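Local coordinates for B-type Cna protein (Enterococcus faecium, PDB 6FWY) that is of unknown function but, as the thioester domain of a cell-wall-anchored surface protein, probably helps the bacterium attach covalently to host molecules, at residues G170-F175 with T221-V226; L233-T238 with K271-K276. One frame throughout, in Å; residues are numbered along the deposited sequence.

Contact 1 of 2, residues G170-F175 with T221-V226; sequences GKYHTF and TIKVPV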
loop_
_atom_site.group_PDB
_atom_site.type_symbol
_atom_site.label_atom_id
_atom_site.label_comp_id
_atom_site.label_asym_id
_atom_site.label_seq_id
_atom_site.Cartn_x
_atom_site.Cartn_y
_atom_site.Cartn_z
ATOM N N GLY A 170 -6.874 -10.138 -42.590
ATOM C CA GLY A 170 -7.424 -9.160 -43.535
ATOM C C GLY A 170 -6.325 -8.294 -44.121
ATOM O O GLY A 170 -5.350 -8.814 -44.647
ATOM N N LYS A 171 -6.464 -6.983 -43.980
ATOM C CA LYS A 171 -5.500 -6.025 -44.525
ATOM C C LYS A 171 -4.431 -5.568 -43.494
ATOM O O LYS A 171 -3.793 -4.524 -43.661
ATOM C CB LYS A 171 -6.263 -4.828 -45.093
ATOM C CG LYS A 171 -7.049 -5.199 -46.321
ATOM C CD LYS A 171 -7.866 -4.030 -46.824
ATOM C CE LYS A 171 -8.266 -4.241 -48.279
ATOM N NZ LYS A 171 -8.982 -3.046 -48.815
ATOM N N TYR A 172 -4.258 -6.332 -42.411
ATOM C CA TYR A 172 -3.399 -5.909 -41.300
ATOM C C TYR A 172 -2.424 -6.989 -40.858
ATOM O O TYR A 172 -2.768 -8.179 -40.840
ATOM C CB TYR A 172 -4.262 -5.517 -40.098
ATOM C CG TYR A 172 -5.028 -4.247 -40.308
ATOM C CD1 TYR A 172 -4.414 -3.017 -40.122
ATOM C CD2 TYR A 172 -6.369 -4.266 -40.698
ATOM C CE1 TYR A 172 -5.095 -1.834 -40.303
ATOM C CE2 TYR A 172 -7.070 -3.076 -40.909
ATOM C CZ TYR A 172 -6.425 -1.864 -40.711
ATOM O OH TYR A 172 -7.072 -0.670 -40.918
ATOM N N HIS A 173 -1.209 -6.550 -40.498
ATOM C CA HIS A 173 -0.353 -7.295 -39.588
ATOM C C HIS A 173 -0.903 -7.011 -38.198
ATOM O O HIS A 173 -1.091 -5.847 -37.856
ATOM C CB HIS A 173 1.108 -6.815 -39.631
ATOM C CG HIS A 173 1.762 -6.904 -40.978
ATOM N ND1 HIS A 173 2.033 -8.105 -41.599
ATOM C CD2 HIS A 173 2.246 -5.935 -41.796
ATOM C CE1 HIS A 173 2.640 -7.873 -42.749
ATOM N NE2 HIS A 173 2.785 -6.565 -42.889
ATOM N N THR A 174 -1.165 -8.056 -37.407
ATOM C CA THR A 174 -1.739 -7.906 -36.055
ATOM C C THR A 174 -0.751 -8.374 -34.965
ATOM O O THR A 174 -0.021 -9.347 -35.150
ATOM C CB THR A 174 -3.100 -8.633 -35.883
ATOM O OG1 THR A 174 -2.901 -10.030 -35.708
ATOM C CG2 THR A 174 -4.016 -8.394 -37.079
ATOM N N PHE A 175 -0.741 -7.666 -33.840
ATOM C CA PHE A 175 0.118 -7.984 -32.701
ATOM C C PHE A 175 -0.727 -7.905 -31.432
ATOM O O PHE A 175 -1.197 -6.831 -31.057
ATOM C CB PHE A 175 1.290 -6.996 -32.617
ATOM C CG PHE A 175 2.116 -6.937 -33.865
ATOM C CD1 PHE A 175 3.179 -7.817 -34.052
ATOM C CD2 PHE A 175 1.810 -6.024 -34.869
ATOM C CE1 PHE A 175 3.932 -7.774 -35.217
ATOM C CE2 PHE A 175 2.554 -5.968 -36.036
ATOM C CZ PHE A 175 3.615 -6.837 -36.224
ATOM N N THR A 221 -4.850 -5.563 -29.151
ATOM C CA THR A 221 -4.215 -5.880 -30.424
ATOM C C THR A 221 -3.868 -4.586 -31.157
ATOM O O THR A 221 -4.694 -3.690 -31.249
ATOM C CB THR A 221 -5.111 -6.817 -31.247
ATOM O OG1 THR A 221 -5.234 -8.062 -30.559
ATOM C CG2 THR A 221 -4.526 -7.091 -32.622
ATOM N N ILE A 222 -2.629 -4.494 -31.631
ATOM C CA ILE A 222 -2.176 -3.431 -32.513
ATOM C C ILE A 222 -2.235 -3.972 -33.941
ATOM O O ILE A 222 -1.822 -5.103 -34.192
ATOM C CB ILE A 222 -0.739 -2.960 -32.164
ATOM C CG1 ILE A 222 -0.735 -2.330 -30.774
ATOM C CG2 ILE A 222 -0.225 -1.945 -33.189
ATOM C CD1 ILE A 222 0.622 -1.951 -30.245
ATOM N N LYS A 223 -2.750 -3.156 -34.859
ATOM C CA LYS A 223 -2.893 -3.538 -36.262
ATOM C C LYS A 223 -2.174 -2.557 -37.168
ATOM O O LYS A 223 -2.403 -1.359 -37.086
ATOM C CB LYS A 223 -4.368 -3.625 -36.631
ATOM C CG LYS A 223 -5.127 -4.618 -35.766
ATOM C CD LYS A 223 -6.365 -5.142 -36.437
ATOM C CE LYS A 223 -7.077 -6.131 -35.535
ATOM N NZ LYS A 223 -8.208 -6.824 -36.179
ATOM N N VAL A 224 -1.311 -3.079 -38.029
ATOM C CA VAL A 224 -0.460 -2.287 -38.910
ATOM C C VAL A 224 -0.835 -2.694 -40.331
ATOM O O VAL A 224 -0.768 -3.875 -40.652
ATOM C CB VAL A 224 1.044 -2.565 -38.643
ATOM C CG1 VAL A 224 1.938 -1.790 -39.610
ATOM C CG2 VAL A 224 1.404 -2.219 -37.196
ATOM N N PRO A 225 -1.245 -1.730 -41.182
ATOM C CA PRO A 225 -1.649 -2.113 -42.550
ATOM C C PRO A 225 -0.559 -2.876 -43.307
ATOM O O PRO A 225 0.620 -2.511 -43.226
ATOM C CB PRO A 225 -1.938 -0.768 -43.215
ATOM C CG PRO A 225 -2.267 0.159 -42.114
ATOM C CD PRO A 225 -1.426 -0.280 -40.946
ATOM N N VAL A 226 -0.946 -3.935 -44.023
ATOM C CA VAL A 226 0.034 -4.732 -44.796
ATOM C C VAL A 226 0.698 -3.936 -45.929
ATOM O O VAL A 226 1.686 -4.366 -46.491
ATOM C CB VAL A 226 -0.552 -6.065 -45.348
ATOM C CG1 VAL A 226 -1.010 -6.973 -44.203
ATOM C CG2 VAL A 226 -1.678 -5.838 -46.353
#
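Antiparallel strand pairing joins His173 to Val224 and Phe175 to Ile222, with strand 172-181 lying beside strand 218-225 in the interior of a five-stranded sheet. Paired backbone N-H and C=O groups bind both couples, and just past the end of the 221-225 strand Val226 N reaches back to Lys171 O at 2.9 Å. This last donor stands 40° above the carbonyl plane. Beyond that bond, Val226 lays CG1 over the centre of the imidazole of His173, a CH-pi contact of 4.0 Å from CG1 to the ring centroid. The methyl reaches the ring because CG1 is anti to the Val226 carbonyl carbon (chi1 -61°). The rotation of the imidazole is probably also steadied by ND1, which is hydrogen-bonded to Asp168.

The sheet forms one layer of a beta sandwich. The layer's inward face carries His173, Phe175, Ile222 and Val224, and Trp277 of the other layer meets the His173 ring as well as Phe175 and Val224. Within this layer the Phe175 ring presents its edge to Val224, with CE2 4.1 Å from CG2.

Thr174 and Lys223 occupy the other face of the sheet, their side chains running side by side in the same direction; Thr174 CG2 lies 4.1 Å from Lys223 CD. The Thr174 hydroxyl is bonded instead to the carbonyl of Ala167. Tyr172 crosses Lys223 at about a right angle, bringing CD1 within 3.5 Å of Lys223 CB, while its CE1 lies 3.9 Å from Pro225 CG. Farther out, the charged end of Lys223 makes a cation-pi contact with Tyr202 on the neighbouring strand.

Contact 2 of 2, residues L233-T238 with K271-K276; sequences LSFKGT and KSLSAK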
loop_
_atom_site.group_PDB
_atom_site.type_symbol
_atom_site.label_atom_id
_atom_site.label_comp_id
_atom_site.label_asym_id
_atom_site.label_seq_id
_atom_site.Cartn_x
_atom_site.Cartn_y
_atom_site.Cartn_z
ATOM N N LEU A 233 7.982 -0.956 -34.833
ATOM C CA LEU A 233 7.303 0.010 -34.003
ATOM C C LEU A 233 7.661 -0.348 -32.566
ATOM O O LEU A 233 7.718 -1.525 -32.228
ATOM C CB LEU A 233 5.801 -0.174 -34.219
ATOM C CG LEU A 233 4.827 0.580 -33.358
ATOM C CD1 LEU A 233 5.063 2.081 -33.534
ATOM C CD2 LEU A 233 3.425 0.199 -33.806
ATOM N N SER A 234 7.897 0.644 -31.719
ATOM C CA SER A 234 8.135 0.378 -30.299
ATOM C C SER A 234 7.192 1.190 -29.427
ATOM O O SER A 234 6.791 2.283 -29.786
ATOM C CB SER A 234 9.610 0.612 -29.934
ATOM O OG SER A 234 9.972 1.971 -30.084
ATOM N N PHE A 235 6.820 0.630 -28.280
ATOM C CA PHE A 235 5.942 1.317 -27.322
ATOM C C PHE A 235 6.122 0.803 -25.898
ATOM O O PHE A 235 6.801 -0.198 -25.667
ATOM C CB PHE A 235 4.471 1.196 -27.752
ATOM C CG PHE A 235 3.893 -0.193 -27.633
ATOM C CD1 PHE A 235 4.082 -1.134 -28.631
ATOM C CD2 PHE A 235 3.134 -0.547 -26.528
ATOM C CE1 PHE A 235 3.553 -2.423 -28.514
ATOM C CE2 PHE A 235 2.593 -1.823 -26.398
ATOM C CZ PHE A 235 2.801 -2.763 -27.393
ATOM N N LYS A 236 5.503 1.518 -24.963
ATOM C CA LYS A 236 5.354 1.072 -23.577
ATOM C C LYS A 236 3.958 1.449 -23.093
ATOM O O LYS A 236 3.261 2.248 -23.727
ATOM C CB LYS A 236 6.391 1.721 -22.657
ATOM C CG LYS A 236 6.351 3.233 -22.631
ATOM C CD LYS A 236 7.025 3.880 -21.454
ATOM C CE LYS A 236 6.736 5.375 -21.477
ATOM N NZ LYS A 236 7.589 6.114 -20.500
ATOM N N GLY A 237 3.585 0.885 -21.954
ATOM C CA GLY A 237 2.373 1.246 -21.243
ATOM C C GLY A 237 2.744 1.917 -19.948
ATOM O O GLY A 237 3.795 1.620 -19.389
ATOM N N THR A 238 1.884 2.817 -19.478
ATOM C CA THR A 238 2.009 3.407 -18.141
ATOM C C THR A 238 0.707 3.112 -17.408
ATOM O O THR A 238 -0.324 3.708 -17.700
ATOM C CB THR A 238 2.242 4.938 -18.188
ATOM O OG1 THR A 238 3.452 5.228 -18.911
ATOM C CG2 THR A 238 2.349 5.512 -16.783
ATOM N N LYS A 271 7.757 -2.618 -19.404
ATOM C CA LYS A 271 8.915 -2.630 -20.287
ATOM C C LYS A 271 8.608 -2.084 -21.696
ATOM O O LYS A 271 7.449 -1.902 -22.078
ATOM C CB LYS A 271 9.449 -4.057 -20.426
ATOM C CG LYS A 271 9.889 -4.680 -19.112
ATOM C CD LYS A 271 9.804 -6.199 -19.160
ATOM C CE LYS A 271 10.174 -6.790 -17.804
ATOM N NZ LYS A 271 10.862 -8.091 -18.013
ATOM N N SER A 272 9.665 -1.833 -22.452
ATOM C CA SER A 272 9.578 -1.459 -23.845
ATOM C C SER A 272 9.294 -2.692 -24.709
ATOM O O SER A 272 9.931 -3.726 -24.544
ATOM C CB SER A 272 10.884 -0.806 -24.291
ATOM O OG SER A 272 10.784 -0.354 -25.643
ATOM N N LEU A 273 8.336 -2.568 -25.614
ATOM C CA LEU A 273 7.946 -3.645 -26.537
ATOM C C LEU A 273 8.135 -3.206 -27.967
ATOM O O LEU A 273 7.998 -2.028 -28.255
ATOM C CB LEU A 273 6.476 -3.987 -26.310
ATOM C CG LEU A 273 6.202 -4.522 -24.902
ATOM C CD1 LEU A 273 5.091 -3.756 -24.220
ATOM C CD2 LEU A 273 5.889 -6.005 -24.986
ATOM N N SER A 274 8.461 -4.146 -28.847
ATOM C CA SER A 274 8.537 -3.911 -30.299
ATOM C C SER A 274 7.629 -4.851 -31.079
ATOM O O SER A 274 7.566 -6.034 -30.777
ATOM C CB SER A 274 9.970 -4.096 -30.831
ATOM O OG SER A 274 10.839 -3.150 -30.257
ATOM N N ALA A 275 6.938 -4.300 -32.072
ATOM C CA ALA A 275 6.225 -5.070 -33.083
ATOM C C ALA A 275 7.051 -4.953 -34.356
ATOM O O ALA A 275 7.489 -3.860 -34.706
ATOM C CB ALA A 275 4.819 -4.499 -33.314
ATOM N N LYS A 276 7.253 -6.067 -35.047
ATOM C CA LYS A 276 8.027 -6.094 -36.287
ATOM C C LYS A 276 7.191 -6.750 -37.388
ATOM O O LYS A 276 6.490 -7.711 -37.128
ATOM C CB LYS A 276 9.334 -6.845 -36.046
ATOM C CG LYS A 276 10.220 -7.011 -37.273
ATOM C CD LYS A 276 11.641 -7.453 -36.898
ATOM C CE LYS A 276 12.281 -8.430 -37.890
ATOM N NZ LYS A 276 12.325 -7.962 -39.310
#
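Phe235 and Leu273 form a hydrogen-bonded pair in the long beta hairpin of strands 231-250 and 258-277, and their side chains pack together on the inward face of a beta-sandwich layer. Starting at CB, the Phe235 side chain takes a first torsion that sets CG between the backbone N and the carbonyl carbon (chi1 70°), and this swings the ring back across the strand pair towards its partner. CD1 then lies 4.0 Å from Leu273 O, on the backbone of the other strand. CE1 comes next, 4.0 Å from Leu273 CB, and at the far end CZ is shared between Leu273 CB and CD1. On the other flank CE2 meets Leu273 CD1 at 3.8 Å. The result is a CH-pi contact in which Leu273 CB stands above one ring face, displaced from the centre towards the rim. The ring also meets Tyr177 edge-to-face and touches Phe220 and Ile222, all from the opposing five-stranded sheet, so it lies in the sandwich interior.

The backbone bonds between Phe235 and Leu273 run both ways, and that from Leu273 N to Phe235 O is close to straight, at 173° about the hydrogen. A second hydrogen-bonded pair, Leu233 with Ala275, continues the register; its side chains share the inward face, where Leu233 also touches Trp277. Beyond Phe235 and Leu273 the regular pairing is interrupted, and Gly237 resumes backbone bonding with Ser270. Here Lys236 CB lies 3.8 Å from Lys271 O, its amine held by a salt bridge to Asp269. On the outward face, Ser234 and Ser274 form the intervening non-hydrogen-bonded pair. The Ser234 hydroxyl bonds to that of Thr192, while its CB sits 3.5 Å from Leu273 O.

How the contacts relate
From the N terminus, the chain first builds the helix-bearing part, then enters the sandwich. Contact 1 closes a loop of 45 residues between 170-175 and 221-226. A short connection leads from strand 218-225 into strand 231-250, and contact 2 then closes 32 residues of hairpin. The two loops follow in series, neither enclosing nor crossing the other. Contact 1 unites strands of one sandwich layer and contact 2 those of the facing layer; the centres are about 15 Å apart. The layers meet at several points, among them Phe175 CG, 3.7 Å from Ala275 CB, and Ile222 CD1, 3.4 Å from Phe235 CE1. The hairpin also extends beyond the sandwich, its strands pairing with strands 67-73 and 49-52.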